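Local coordinates for nuclear polyadenylated RNA-binding protein NAB2 (Saccharomyces cerevisiae, PDB 2V75) that binds the poly(A) tails of mRNAs, protecting them from the exosome, and takes part in tail-length control and nuclear export, at residues K29-A32 with E33-L37; G43-E46 with S47-E51. One frame throughout, in Å; residues are numbered along the deposited sequence.

Both contacts are local, each made within one helix of the PWI-like helical N-terminal domain of Nab2, the part required for nuclear export of poly(A) RNA. Contact 1 takes up most of helix 28-40, its centre about 8 Å from that of the chain; contact 2 opens the next helix, 45-55, its centre about 12 Å from the same point. The first pairs residues four apart, aromatic on the outer side and aliphatic on the buried one. The second is chiefly polar, a capping box in which side chains take over where helical backbone bonds have not yet begun. A probable hydrogen bond between Tyr34 OH and Glu51 OE2 joins the two.

Contact 1 of 2, residues K29-A32 with E33-L37; sequences KYVA and EYIVL
Residues 29-32 and 33-37 meet within helix 28-40 as successive turns, a local i to i+4 contact in which Tyr30 lies beside Tyr34 and Val31 meets Ile35. The two tyrosines point the same way, and each has CG anti to its own backbone N. Their rings are neither stacked nor edge-to-face: the planes are inclined at 53° and the centroids lie 5.9 Å apart. The touch is made by the far end of the Tyr30 ring, whose OH comes within 3.6 Å of Tyr34 CD1, with Tyr30 CZ at 3.9 Å from the same atom. Tyr34 OH reaches on to Glu51, which ties this edge of the helix to helix 45-55. Farther round the helix, Val31 CG1 packs against Ile35 CD1 at 3.8 Å. The extended Ile35 chain, with CG1 anti to its carbonyl carbon, leads back along the previous turn, and its CG1 lies 3.3 Å from Val31 O.

Four alpha-helical backbone bonds join the segments. The straightest is Ile35 N to Val31 O, 2.9 Å with 169° at the hydrogen; Tyr34 N to Tyr30 O is 2.8 Å. Glu33 stays on the solvent side: its CG rests 3.3 Å from Lys29 O, while the bend at chi2 carries the carboxylate away. OE1 has a long, weak ion pair with Lys11, and Lys29 NZ does not contact the acid.

Val31 and Ile35 face inward to Leu18 and Val14 of helix 7-18, with Val36 against Thr7 and Lys11 of that helix. Phe56, just beyond helix 45-55, touches Tyr30 and Val31, and Leu52 and Leu55 of helix 45-55 lie against Ile35 and Tyr34, so helix 28-40 is packed against both helix 7-18 and helix 45-55.

Contact 2 of 2, residues G43-E46 with S47-E51; sequences GTVE and SVVDE
With chi1 at 58° in Thr44 and 89° in Ser47, each hydroxyl lies between its own backbone N and carbonyl carbon, from where it can reach the other residue's amide. The result is a capping box at the start of helix 45-55. Thr44, the N-cap, accepts from Ser47 N through OG1 at 3.1 Å, the straighter of the two bonds. The return bond, from Thr44 N to Ser47 OG, is also 3.1 Å but weak, being bent to 129°. Thr44 OG1 thus serves a first-turn amide that has no preceding turn of helix to bond to, and also lies 3.2 Å from Ser47 CB. Gly43 CA passes close to the box, 3.5 Å from Ser47 OG.

Regular helical bonding takes over at once, with Val48 N to Thr44 O, Val49 N to Val45 O and Asp50 N to Glu46 O. The last is 2.8 Å long. Val48 CG2 lies 3.1 Å from Thr44 O, whereas Val45 CG1 and Val49 CG2 make a looser apolar pair at 4.4 Å. The Asp50 carboxylate lies back beside Glu46 O, its CG 3.1 Å from that oxygen, and its OD1 makes a salt bridge with Arg61.

On helix 61-79, Val45 packs on Phe72, and Val48 and Val49 on Val68, while Val48 and Glu51 also touch Leu38, so the capped turn is set against both helix 61-79 and helix 28-40.

Contact 1 of 2, residues K29-A32 with E33-L37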
# COMPACT_ATOMS: atom_id res chain seq x y z
N LYS A 29 -4.75 6.76 -6.63
CA LYS A 29 -5.37 7.38 -5.46
C LYS A 29 -6.47 6.43 -4.98
O LYS A 29 -6.62 6.17 -3.79
CB LYS A 29 -5.94 8.73 -5.83
CG LYS A 29 -6.42 9.56 -4.65
CD LYS A 29 -6.87 10.98 -5.06
CE LYS A 29 -5.69 11.96 -5.15
NZ LYS A 29 -4.83 11.88 -3.93
N TYR A 30 -7.21 5.86 -5.93
CA TYR A 30 -8.31 4.95 -5.55
C TYR A 30 -7.79 3.66 -4.97
O TYR A 30 -8.29 3.24 -3.92
CB TYR A 30 -9.17 4.60 -6.76
CG TYR A 30 -10.27 3.59 -6.45
CD1 TYR A 30 -11.36 3.96 -5.69
CD2 TYR A 30 -10.22 2.29 -6.93
CE1 TYR A 30 -12.39 3.05 -5.43
CE2 TYR A 30 -11.25 1.36 -6.65
CZ TYR A 30 -12.32 1.76 -5.88
OH TYR A 30 -13.38 0.90 -5.62
N VAL A 31 -6.82 3.02 -5.65
CA VAL A 31 -6.20 1.78 -5.14
C VAL A 31 -5.63 2.04 -3.72
O VAL A 31 -5.85 1.25 -2.80
CB VAL A 31 -5.15 1.18 -6.09
CG1 VAL A 31 -4.44 -0.05 -5.48
CG2 VAL A 31 -5.75 0.84 -7.47
N ALA A 32 -4.95 3.16 -3.52
CA ALA A 32 -4.42 3.48 -2.20
C ALA A 32 -5.55 3.61 -1.17
O ALA A 32 -5.47 3.10 -0.04
CB ALA A 32 -3.59 4.78 -2.26
N GLU A 33 -6.64 4.26 -1.54
CA GLU A 33 -7.75 4.41 -0.61
C GLU A 33 -8.36 3.05 -0.28
O GLU A 33 -8.78 2.81 0.86
CB GLU A 33 -8.81 5.33 -1.20
CG GLU A 33 -8.40 6.81 -1.13
CD GLU A 33 -9.11 7.57 -0.01
OE1 GLU A 33 -9.85 6.94 0.79
OE2 GLU A 33 -8.95 8.81 0.04
N TYR A 34 -8.47 2.21 -1.29
CA TYR A 34 -9.12 0.92 -1.10
C TYR A 34 -8.23 0.08 -0.17
O TYR A 34 -8.73 -0.56 0.76
CB TYR A 34 -9.29 0.17 -2.41
CG TYR A 34 -10.39 -0.84 -2.41
CD1 TYR A 34 -11.66 -0.51 -2.78
CD2 TYR A 34 -10.18 -2.13 -1.98
CE1 TYR A 34 -12.70 -1.46 -2.76
CE2 TYR A 34 -11.19 -3.05 -1.94
CZ TYR A 34 -12.45 -2.73 -2.31
OH TYR A 34 -13.39 -3.75 -2.23
N ILE A 35 -6.94 0.09 -0.43
CA ILE A 35 -5.99 -0.63 0.42
C ILE A 35 -6.06 -0.21 1.90
O ILE A 35 -6.19 -1.04 2.80
CB ILE A 35 -4.55 -0.59 -0.12
CG1 ILE A 35 -4.47 -1.38 -1.44
CG2 ILE A 35 -3.55 -1.07 0.97
CD1 ILE A 35 -3.09 -1.29 -2.10
N VAL A 36 -6.09 1.08 2.13
CA VAL A 36 -6.15 1.57 3.49
C VAL A 36 -7.48 1.26 4.14
O VAL A 36 -7.51 0.96 5.32
CB VAL A 36 -5.81 3.06 3.49
CG1 VAL A 36 -6.15 3.70 4.84
CG2 VAL A 36 -4.35 3.20 3.05
N LEU A 37 -8.58 1.28 3.39
CA LEU A 37 -9.87 0.84 3.89
C LEU A 37 -9.79 -0.61 4.38
O LEU A 37 -10.35 -0.93 5.45
CB LEU A 37 -10.94 0.95 2.79
CG LEU A 37 -12.33 0.39 3.09
CD1 LEU A 37 -13.08 1.25 4.09
CD2 LEU A 37 -13.16 0.28 1.81

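Contact 2 of 2, residues G43-E46 with S47-E51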
# COMPACT_ATOMS: atom_id res chain seq x y z
N GLY A 43 -8.20 -6.26 8.05
CA GLY A 43 -7.84 -7.36 7.13
C GLY A 43 -6.52 -8.07 7.47
O GLY A 43 -5.61 -7.47 8.03
N THR A 44 -6.42 -9.34 7.12
CA THR A 44 -5.14 -10.06 7.20
C THR A 44 -4.35 -9.74 5.93
O THR A 44 -4.90 -9.22 4.99
CB THR A 44 -5.36 -11.53 7.31
OG1 THR A 44 -6.11 -11.97 6.18
CG2 THR A 44 -6.06 -11.92 8.63
N VAL A 45 -3.05 -10.01 5.89
CA VAL A 45 -2.29 -9.78 4.68
C VAL A 45 -2.93 -10.52 3.49
O VAL A 45 -3.12 -9.93 2.43
CB VAL A 45 -0.81 -10.20 4.86
CG1 VAL A 45 -0.11 -9.99 3.52
CG2 VAL A 45 -0.15 -9.41 6.01
N GLU A 46 -3.21 -11.79 3.67
CA GLU A 46 -3.86 -12.64 2.68
C GLU A 46 -5.23 -12.15 2.19
O GLU A 46 -5.46 -12.10 0.98
CB GLU A 46 -4.03 -14.03 3.27
CG GLU A 46 -4.40 -14.06 4.79
CD GLU A 46 -3.20 -14.26 5.77
OE1 GLU A 46 -2.32 -13.35 5.92
OE2 GLU A 46 -3.19 -15.35 6.41
N SER A 47 -6.09 -11.73 3.12
CA SER A 47 -7.43 -11.23 2.79
C SER A 47 -7.35 -9.92 2.03
O SER A 47 -8.14 -9.65 1.13
CB SER A 47 -8.33 -11.10 4.04
OG SER A 47 -8.21 -9.81 4.66
N VAL A 48 -6.39 -9.07 2.35
CA VAL A 48 -6.27 -7.83 1.62
C VAL A 48 -5.75 -8.13 0.20
O VAL A 48 -6.23 -7.54 -0.77
CB VAL A 48 -5.39 -6.80 2.35
CG1 VAL A 48 -5.18 -5.56 1.49
CG2 VAL A 48 -6.00 -6.54 3.77
N VAL A 49 -4.77 -9.00 0.08
CA VAL A 49 -4.23 -9.32 -1.25
C VAL A 49 -5.29 -9.98 -2.13
O VAL A 49 -5.55 -9.55 -3.27
CB VAL A 49 -2.97 -10.17 -1.14
CG1 VAL A 49 -2.46 -10.57 -2.53
CG2 VAL A 49 -1.89 -9.35 -0.43
N ASP A 50 -5.96 -10.95 -1.54
CA ASP A 50 -7.12 -11.59 -2.16
C ASP A 50 -8.14 -10.58 -2.73
O ASP A 50 -8.55 -10.71 -3.88
CB ASP A 50 -7.84 -12.49 -1.16
CG ASP A 50 -7.16 -13.79 -0.94
OD1 ASP A 50 -6.24 -14.11 -1.74
OD2 ASP A 50 -7.59 -14.51 0.00
N GLU A 51 -8.54 -9.59 -1.93
CA GLU A 51 -9.57 -8.65 -2.32
C GLU A 51 -9.04 -7.81 -3.46
O GLU A 51 -9.76 -7.60 -4.44
CB GLU A 51 -10.05 -7.80 -1.13
CG GLU A 51 -10.92 -6.60 -1.44
CD GLU A 51 -12.41 -6.91 -1.48
OE1 GLU A 51 -12.75 -8.10 -1.69
OE2 GLU A 51 -13.23 -5.97 -1.30